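Local coordinates for ribosomal protein uL16 3-hydroxylase (Escherichia coli, PDB 4CCL), which hydroxylates an arginine of ribosomal protein uL16, acting as an iron- and 2-oxoglutarate-dependent oxygenase that works as a homodimer, at residues B[14-17]-B[21-24]; B[234-239]-B[244-249]; B[291-296]-B[359-364]. All blocks are in the same frame, centred on the assembly; numbering follows the deposited sequence.

Contact 1 of 3, residues B[14-17]-B[21-24]. With SO4 (sulfate ion), chain M.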
loop_
_atom_site.group_PDB
_atom_site.type_symbol
_atom_site.label_atom_id
_atom_site.label_comp_id
_atom_site.label_asym_id
_atom_site.label_seq_id
_atom_site.Cartn_x
_atom_site.Cartn_y
_atom_site.Cartn_z
ATOM N N GLU B 14 -16.832 -32.324 3.581
ATOM C CA GLU B 14 -16.381 -33.053 2.404
ATOM C C GLU B 14 -17.177 -32.707 1.141
ATOM O O GLU B 14 -16.605 -32.290 0.134
ATOM C CB GLU B 14 -16.455 -34.560 2.674
ATOM C CG GLU B 14 -15.386 -35.388 1.981
ATOM C CD GLU B 14 -15.871 -36.009 0.685
ATOM O OE1 GLU B 14 -16.109 -35.257 -0.284
ATOM O OE2 GLU B 14 -16.016 -37.250 0.637
ATOM N N ARG B 15 -18.494 -32.881 1.199
ATOM C CA ARG B 15 -19.359 -32.678 0.031
ATOM C C ARG B 15 -19.817 -31.246 -0.278
ATOM O O ARG B 15 -19.999 -30.881 -1.439
ATOM C CB ARG B 15 -20.554 -33.634 0.078
ATOM C CG ARG B 15 -20.141 -35.096 0.049
ATOM C CD ARG B 15 -21.323 -36.027 -0.161
ATOM N NE ARG B 15 -22.318 -35.913 0.901
ATOM C CZ ARG B 15 -23.506 -35.337 0.751
ATOM N NH1 ARG B 15 -23.852 -34.825 -0.423
ATOM N NH2 ARG B 15 -24.349 -35.276 1.771
ATOM N N HIS B 16 -20.016 -30.452 0.766
ATOM C CA HIS B 16 -20.729 -29.179 0.645
ATOM C C HIS B 16 -19.887 -27.908 0.737
ATOM O O HIS B 16 -19.921 -27.083 -0.175
ATOM C CB HIS B 16 -21.979 -29.143 1.527
ATOM C CG HIS B 16 -23.104 -29.974 0.984
ATOM N ND1 HIS B 16 -23.605 -31.073 1.649
ATOM C CD2 HIS B 16 -23.801 -29.879 -0.170
ATOM C CE1 HIS B 16 -24.574 -31.611 0.930
ATOM N NE2 HIS B 16 -24.715 -30.907 -0.180
ATOM N N TRP B 17 -19.190 -27.733 1.856
ATOM C CA TRP B 17 -18.500 -26.482 2.158
ATOM C C TRP B 17 -17.638 -25.977 1.005
ATOM O O TRP B 17 -16.817 -26.707 0.454
ATOM C CB TRP B 17 -17.601 -26.695 3.375
ATOM C CG TRP B 17 -16.687 -25.555 3.652
ATOM C CD1 TRP B 17 -15.356 -25.477 3.358
ATOM C CD2 TRP B 17 -17.033 -24.321 4.280
ATOM N NE1 TRP B 17 -14.851 -24.269 3.771
ATOM C CE2 TRP B 17 -15.865 -23.538 4.338
ATOM C CE3 TRP B 17 -18.221 -23.798 4.799
ATOM C CZ2 TRP B 17 -15.846 -22.264 4.895
ATOM C CZ3 TRP B 17 -18.202 -22.532 5.352
ATOM C CH2 TRP B 17 -17.023 -21.779 5.396
ATOM N N PRO B 21 -24.590 -25.487 -2.203
ATOM C CA PRO B 21 -25.515 -25.105 -1.136
ATOM C C PRO B 21 -26.394 -26.257 -0.666
ATOM O O PRO B 21 -26.657 -27.189 -1.427
ATOM C CB PRO B 21 -26.375 -24.023 -1.793
ATOM C CG PRO B 21 -26.361 -24.364 -3.232
ATOM C CD PRO B 21 -24.985 -24.920 -3.504
ATOM N N VAL B 22 -26.839 -26.191 0.585
ATOM C CA VAL B 22 -27.788 -27.178 1.093
ATOM C C VAL B 22 -28.830 -26.542 1.993
ATOM O O VAL B 22 -28.608 -25.479 2.565
ATOM C CB VAL B 22 -27.108 -28.308 1.905
ATOM C CG1 VAL B 22 -27.386 -29.661 1.273
ATOM C CG2 VAL B 22 -25.619 -28.059 2.059
ATOM N N VAL B 23 -29.976 -27.199 2.104
ATOM C CA VAL B 23 -30.912 -26.895 3.170
ATOM C C VAL B 23 -30.722 -27.966 4.225
ATOM O O VAL B 23 -30.914 -29.152 3.956
ATOM C CB VAL B 23 -32.371 -26.915 2.694
ATOM C CG1 VAL B 23 -33.310 -26.712 3.875
ATOM C CG2 VAL B 23 -32.599 -25.847 1.642
ATOM N N LEU B 24 -30.330 -27.555 5.422
ATOM C CA LEU B 24 -30.175 -28.503 6.506
ATOM C C LEU B 24 -31.431 -28.383 7.348
ATOM O O LEU B 24 -31.635 -27.386 8.042
ATOM C CB LEU B 24 -28.939 -28.155 7.335
ATOM C CG LEU B 24 -27.652 -27.912 6.538
ATOM C CD1 LEU B 24 -26.612 -27.208 7.390
ATOM C CD2 LEU B 24 -27.096 -29.218 5.983
HETATM S S SO4 M . -27.389 -33.392 -0.584
HETATM O O1 SO4 M . -27.363 -33.536 0.870
HETATM O O2 SO4 M . -26.508 -34.387 -1.189
HETATM O O3 SO4 M . -28.749 -33.590 -1.073
HETATM O O4 SO4 M . -26.942 -32.056 -0.964
#
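Val22 lays its CG2 methyl over the imidazole of His16, a worked example of how a branched aliphatic residue can cover one face of an aromatic ring while the edge of that ring stays available for a polar partner. The contact is a CH-pi interaction: CG2 of Val22 lies 3.4 Å from the centroid of the His16 ring and only 15° off its normal. The second branch of the valine, CG1, reaches the rim of the same face beside NE2. Within the two segments, CB of Arg15 lies over the opposite face, offset toward its rim.

CG of His16 stands beside the backbone N, and the ring reaches across to the strand, where NE2 meets a sulfate ion, probably from the crystallisation liquor. NE2 of His16 donates to O4 of the sulfate over 2.6 Å, along a rather bent line of 133°. The anion is shared with Arg15, whose chain bends at chi3 and whose NH1 donates to sulfate O2 at 2.8 Å and 151°. A salt bridge from Arg15 NE to Asp11 holds the other part of the guanidinium. Val22 CG1 also touches sulfate O4.

The contact lies at the surface, where the end of helix 9-15 turns back into strand 22-24. Phe12 of that helix also packs on Val22, and the strand pairs through Val22 and Leu24 with strand 178-181, at an outer edge of the main antiparallel sheet of the cupin-like fold.

Contact 2 of 3, residues B[234-239]-B[244-249]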
loop_
_atom_site.group_PDB
_atom_site.type_symbol
_atom_site.label_atom_id
_atom_site.label_comp_id
_atom_site.label_asym_id
_atom_site.label_seq_id
_atom_site.Cartn_x
_atom_site.Cartn_y
_atom_site.Cartn_z
ATOM N N PRO B 234 24.869 -3.482 -15.054
ATOM C CA PRO B 234 25.056 -4.071 -16.383
ATOM C C PRO B 234 25.146 -3.055 -17.508
ATOM O O PRO B 234 24.502 -2.006 -17.452
ATOM C CB PRO B 234 23.806 -4.936 -16.557
ATOM C CG PRO B 234 22.786 -4.301 -15.687
ATOM C CD PRO B 234 23.536 -3.788 -14.502
ATOM N N PRO B 235 25.952 -3.367 -18.529
ATOM C CA PRO B 235 26.064 -2.537 -19.727
ATOM C C PRO B 235 24.808 -2.683 -20.571
ATOM O O PRO B 235 24.088 -3.672 -20.444
ATOM C CB PRO B 235 27.260 -3.146 -20.471
ATOM C CG PRO B 235 27.928 -4.062 -19.484
ATOM C CD PRO B 235 26.842 -4.538 -18.593
ATOM N N ARG B 236 24.554 -1.705 -21.429
ATOM C CA ARG B 236 23.402 -1.750 -22.312
ATOM C C ARG B 236 23.712 -0.998 -23.598
ATOM O O ARG B 236 24.529 -0.076 -23.606
ATOM C CB ARG B 236 22.175 -1.157 -21.613
ATOM C CG ARG B 236 22.458 0.148 -20.886
ATOM C CD ARG B 236 21.274 0.606 -20.042
ATOM N NE ARG B 236 20.955 -0.355 -18.992
ATOM C CZ ARG B 236 21.621 -0.445 -17.845
ATOM N NH1 ARG B 236 22.644 0.368 -17.604
ATOM N NH2 ARG B 236 21.270 -1.346 -16.940
ATOM N N ALA B 237 23.075 -1.412 -24.687
ATOM C CA ALA B 237 23.229 -0.724 -25.959
ATOM C C ALA B 237 22.638 0.675 -25.843
ATOM O O ALA B 237 23.282 1.666 -26.192
ATOM C CB ALA B 237 22.536 -1.505 -27.065
ATOM N N HIS B 238 21.416 0.743 -25.329
ATOM C CA HIS B 238 20.671 1.992 -25.239
ATOM C C HIS B 238 20.487 2.420 -23.781
ATOM O O HIS B 238 19.866 1.706 -22.993
ATOM C CB HIS B 238 19.317 1.835 -25.929
ATOM C CG HIS B 238 19.379 1.038 -27.194
ATOM N ND1 HIS B 238 19.283 -0.335 -27.213
ATOM C CD2 HIS B 238 19.539 1.421 -28.485
ATOM C CE1 HIS B 238 19.375 -0.767 -28.458
ATOM N NE2 HIS B 238 19.532 0.282 -29.249
ATOM N N PRO B 239 21.031 3.593 -23.421
ATOM C CA PRO B 239 21.038 4.118 -22.049
ATOM C C PRO B 239 19.652 4.348 -21.440
ATOM O O PRO B 239 19.549 4.478 -20.220
ATOM C CB PRO B 239 21.793 5.449 -22.181
ATOM C CG PRO B 239 21.738 5.791 -23.629
ATOM C CD PRO B 239 21.742 4.485 -24.352
ATOM N N PRO B 244 15.846 -6.560 -18.170
ATOM C CA PRO B 244 15.101 -7.612 -17.467
ATOM C C PRO B 244 15.742 -8.048 -16.150
ATOM O O PRO B 244 15.024 -8.368 -15.202
ATOM C CB PRO B 244 15.125 -8.771 -18.467
ATOM C CG PRO B 244 15.136 -8.104 -19.787
ATOM C CD PRO B 244 15.974 -6.859 -19.609
ATOM N N GLN B 245 17.070 -8.062 -16.096
ATOM C CA GLN B 245 17.780 -8.424 -14.874
ATOM C C GLN B 245 17.476 -7.428 -13.760
ATOM O O GLN B 245 17.315 -7.806 -12.597
ATOM C CB GLN B 245 19.289 -8.489 -15.125
ATOM C CG GLN B 245 19.721 -7.956 -16.482
ATOM C CD GLN B 245 21.227 -7.928 -16.650
ATOM O OE1 GLN B 245 21.970 -8.255 -15.727
ATOM N NE2 GLN B 245 21.686 -7.532 -17.832
ATOM N N GLU B 246 17.384 -6.156 -14.131
ATOM C CA GLU B 246 17.128 -5.093 -13.167
ATOM C C GLU B 246 15.701 -5.167 -12.628
ATOM O O GLU B 246 15.476 -5.028 -11.422
ATOM C CB GLU B 246 17.413 -3.730 -13.797
ATOM C CG GLU B 246 18.787 -3.659 -14.449
ATOM C CD GLU B 246 19.135 -2.278 -14.963
ATOM O OE1 GLU B 246 18.599 -1.879 -16.019
ATOM O OE2 GLU B 246 19.955 -1.594 -14.315
HETATM N N MSE B 247 14.746 -5.400 -13.526
HETATM C CA MSE B 247 13.358 -5.637 -13.139
HETATM C C MSE B 247 13.279 -6.814 -12.178
HETATM O O MSE B 247 12.594 -6.752 -11.152
HETATM C CB MSE B 247 12.499 -5.934 -14.370
HETATM C CG MSE B 247 12.459 -4.815 -15.393
HETATM SE SE MSE B 247 11.530 -3.234 -14.730
HETATM C CE MSE B 247 9.735 -3.979 -14.557
ATOM N N ASP B 248 13.982 -7.886 -12.531
ATOM C CA ASP B 248 14.022 -9.095 -11.720
ATOM C C ASP B 248 14.562 -8.822 -10.323
ATOM O O ASP B 248 14.014 -9.316 -9.342
ATOM C CB ASP B 248 14.857 -10.185 -12.400
ATOM C CG ASP B 248 14.133 -10.833 -13.563
ATOM O OD1 ASP B 248 12.885 -10.758 -13.605
ATOM O OD2 ASP B 248 14.814 -11.424 -14.429
ATOM N N LYS B 249 15.635 -8.041 -10.236
ATOM C CA LYS B 249 16.208 -7.687 -8.942
ATOM C C LYS B 249 15.183 -6.897 -8.128
ATOM O O LYS B 249 14.904 -7.220 -6.961
ATOM C CB LYS B 249 17.495 -6.876 -9.135
ATOM C CG LYS B 249 18.441 -6.911 -7.946
ATOM C CD LYS B 249 19.899 -6.926 -8.392
ATOM C CE LYS B 249 20.480 -5.525 -8.487
ATOM N NZ LYS B 249 20.674 -4.909 -7.143
#
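Arg236 and Glu246 carry the ionic part of this contact, approaching from opposite directions, and they illustrate how one carboxylate can serve several donors at once. NH2 of Arg236 forms a salt bridge with OE1 of Glu246 at 2.9 Å, and OE2 of the same carboxylate is as near to it. The guanidinium and carboxylate planes are 19° apart. A bend at chi3 of Arg236 (62°) swings the guanidinium toward the helix, whereas Glu246 is extended beyond CG.

The glutamate is also engaged by hydrogen bonds: OE1 accepts from the backbone N of Leu243, and OE2 accepts from Trp106 NE1 of the second subunit. A methionine in place of Arg236 would probably leave the buried Glu246 carboxylate without its counter-charge, although the two neutral donors would remain.

Van der Waals contact completes the account. Pro234 and Gln245 slide past each other, with CB of Pro234 3.6 Å from NE2 of Gln245; Leu243 packs on both Pro234 and Arg236.

A loop is thus folded back on the first turn of helix 244-258 and joined to it by an ion pair whose glutamate is buried. Since Arg236 packs on Pro104 of the second subunit, the arrangement belongs to the homodimer interface.

Contact 3 of 3, residues B[291-296]-B[359-364]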
loop_
_atom_site.group_PDB
_atom_site.type_symbol
_atom_site.label_atom_id
_atom_site.label_comp_id
_atom_site.label_asym_id
_atom_site.label_seq_id
_atom_site.Cartn_x
_atom_site.Cartn_y
_atom_site.Cartn_z
ATOM N N ASP B 291 -3.570 -7.251 41.173
ATOM C CA ASP B 291 -3.885 -8.137 42.288
ATOM C C ASP B 291 -5.374 -8.209 42.632
ATOM O O ASP B 291 -5.791 -9.125 43.331
ATOM C CB ASP B 291 -3.042 -7.814 43.531
ATOM C CG ASP B 291 -3.430 -6.503 44.181
ATOM O OD1 ASP B 291 -3.954 -5.617 43.475
ATOM O OD2 ASP B 291 -3.201 -6.358 45.401
ATOM N N GLU B 292 -6.178 -7.260 42.161
ATOM C CA GLU B 292 -7.621 -7.421 42.335
ATOM C C GLU B 292 -8.215 -8.277 41.222
ATOM O O GLU B 292 -9.323 -8.784 41.349
ATOM C CB GLU B 292 -8.366 -6.084 42.506
ATOM C CG GLU B 292 -8.253 -5.093 41.365
ATOM C CD GLU B 292 -7.771 -3.737 41.843
ATOM O OE1 GLU B 292 -6.989 -3.703 42.816
ATOM O OE2 GLU B 292 -8.173 -2.709 41.257
ATOM N N ILE B 293 -7.459 -8.449 40.141
ATOM C CA ILE B 293 -7.799 -9.425 39.112
ATOM C C ILE B 293 -7.405 -10.818 39.583
ATOM O O ILE B 293 -8.186 -11.774 39.468
ATOM C CB ILE B 293 -7.112 -9.096 37.777
ATOM C CG1 ILE B 293 -7.814 -7.909 37.119
ATOM C CG2 ILE B 293 -7.139 -10.302 36.848
ATOM C CD1 ILE B 293 -7.092 -7.360 35.932
ATOM N N TYR B 294 -6.190 -10.916 40.123
ATOM C CA TYR B 294 -5.732 -12.139 40.771
ATOM C C TYR B 294 -6.771 -12.559 41.804
ATOM O O TYR B 294 -7.270 -13.686 41.775
ATOM C CB TYR B 294 -4.377 -11.910 41.457
ATOM C CG TYR B 294 -3.757 -13.144 42.096
ATOM C CD1 TYR B 294 -4.286 -13.700 43.259
ATOM C CD2 TYR B 294 -2.632 -13.744 41.544
ATOM C CE1 TYR B 294 -3.724 -14.817 43.839
ATOM C CE2 TYR B 294 -2.058 -14.863 42.123
ATOM C CZ TYR B 294 -2.611 -15.395 43.270
ATOM O OH TYR B 294 -2.047 -16.506 43.849
ATOM N N ASP B 295 -7.096 -11.638 42.707
ATOM C CA ASP B 295 -8.043 -11.910 43.781
ATOM C C ASP B 295 -9.423 -12.272 43.247
ATOM O O ASP B 295 -9.989 -13.283 43.653
ATOM C CB ASP B 295 -8.136 -10.728 44.749
ATOM C CG ASP B 295 -6.905 -10.594 45.628
ATOM O OD1 ASP B 295 -6.250 -11.621 45.904
ATOM O OD2 ASP B 295 -6.592 -9.457 46.041
ATOM N N ALA B 296 -9.952 -11.451 42.340
ATOM C CA ALA B 296 -11.264 -11.709 41.747
ATOM C C ALA B 296 -11.347 -13.117 41.179
ATOM O O ALA B 296 -12.307 -13.840 41.438
ATOM C CB ALA B 296 -11.575 -10.695 40.660
HETATM N N MSE B 359 -0.094 -8.264 31.909
HETATM C CA MSE B 359 -0.685 -8.355 30.574
HETATM C C MSE B 359 -2.194 -8.545 30.636
HETATM O O MSE B 359 -2.945 -7.804 30.001
HETATM C CB MSE B 359 -0.084 -9.516 29.784
HETATM C CG MSE B 359 -0.938 -9.933 28.595
HETATM SE SE MSE B 359 -0.297 -11.537 27.706
HETATM C CE MSE B 359 1.498 -10.919 27.287
ATOM N N LEU B 360 -2.619 -9.547 31.400
ATOM C CA LEU B 360 -4.030 -9.862 31.583
ATOM C C LEU B 360 -4.775 -8.631 32.081
ATOM O O LEU B 360 -5.883 -8.328 31.628
ATOM C CB LEU B 360 -4.180 -11.013 32.580
ATOM C CG LEU B 360 -5.588 -11.516 32.896
ATOM C CD1 LEU B 360 -6.329 -11.866 31.617
ATOM C CD2 LEU B 360 -5.527 -12.717 33.827
ATOM N N ALA B 361 -4.142 -7.918 33.008
ATOM C CA ALA B 361 -4.684 -6.668 33.524
ATOM C C ALA B 361 -4.880 -5.641 32.417
ATOM O O ALA B 361 -5.892 -4.944 32.385
ATOM C CB ALA B 361 -3.790 -6.106 34.625
ATOM N N ALA B 362 -3.915 -5.558 31.506
ATOM C CA ALA B 362 -4.003 -4.621 30.392
ATOM C C ALA B 362 -5.115 -5.020 29.428
ATOM O O ALA B 362 -5.771 -4.164 28.838
ATOM C CB ALA B 362 -2.672 -4.531 29.662
ATOM N N LEU B 363 -5.322 -6.324 29.270
ATOM C CA LEU B 363 -6.368 -6.839 28.391
ATOM C C LEU B 363 -7.758 -6.562 28.957
ATOM O O LEU B 363 -8.670 -6.176 28.225
ATOM C CB LEU B 363 -6.180 -8.340 28.142
ATOM C CG LEU B 363 -4.988 -8.750 27.273
ATOM C CD1 LEU B 363 -4.819 -10.263 27.266
ATOM C CD2 LEU B 363 -5.142 -8.218 25.853
ATOM N N VAL B 364 -7.916 -6.759 30.263
ATOM C CA VAL B 364 -9.189 -6.476 30.918
ATOM C C VAL B 364 -9.478 -4.973 30.945
ATOM O O VAL B 364 -10.581 -4.538 30.615
ATOM C CB VAL B 364 -9.239 -7.058 32.346
ATOM C CG1 VAL B 364 -10.515 -6.634 33.056
ATOM C CG2 VAL B 364 -9.135 -8.576 32.301
#
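Two torsions of Ile293, chi1 at -75° and chi2 at 170°, carry CD1 straight out from its helix onto the other, while CG2 takes the position anti to the backbone N and faces Leu360. Leu360 has its own CG anti to the backbone N, and chi2 (53°) then turns CD2 toward that methyl. The pairing belongs to the winged-helix region of the ROX family and shows how two helices at right angles can pack through a single protruding side chain. The axes of helix segments 291-296 and 359-364 are 10.0 Å apart at closest approach.

On the receiving side, Leu360, Ala361 and Val364 lie on neighbouring turns and together accept the isoleucine. The small alanine lets CD1 come down to the backbone, and the four residues are buried. No hydrogen bond joins the segments, so the contact rests on apolar packing.

Other parts of the domain close around it. Phe371 of strand 369-371 and Tyr288 pack on Ile293, while Trp369 covers Val364 and Leu351 meets Leu360. Of the atoms that touch, CD1 of Ile293 sits 3.5 Å from CA of Ala361 and 4.2 Å from CB of Val364, and CG2 of Ile293 lies 4.2 Å from CD2 of Leu360.

In the fold
From the N terminus onward, the three contacts follow one another in series, and none nests within or crosses another. Contact 1 closes a tight turn of three residues, joining the first helix to an edge strand of the catalytic fold. Contact 2 closes a loop of four residues that contains the short strand 241-242, and joins the segment before it to the start of helix 244-258, in a part of the chain that packs on the second subunit. Contact 3 spans far more of the chain, 62 residues, and ties two helices of the winged-helix region together. Contacts 1 and 3 lie on opposite sides of the chain's centre, their nearest atoms about 27 Å apart; contact 2 is farther from both.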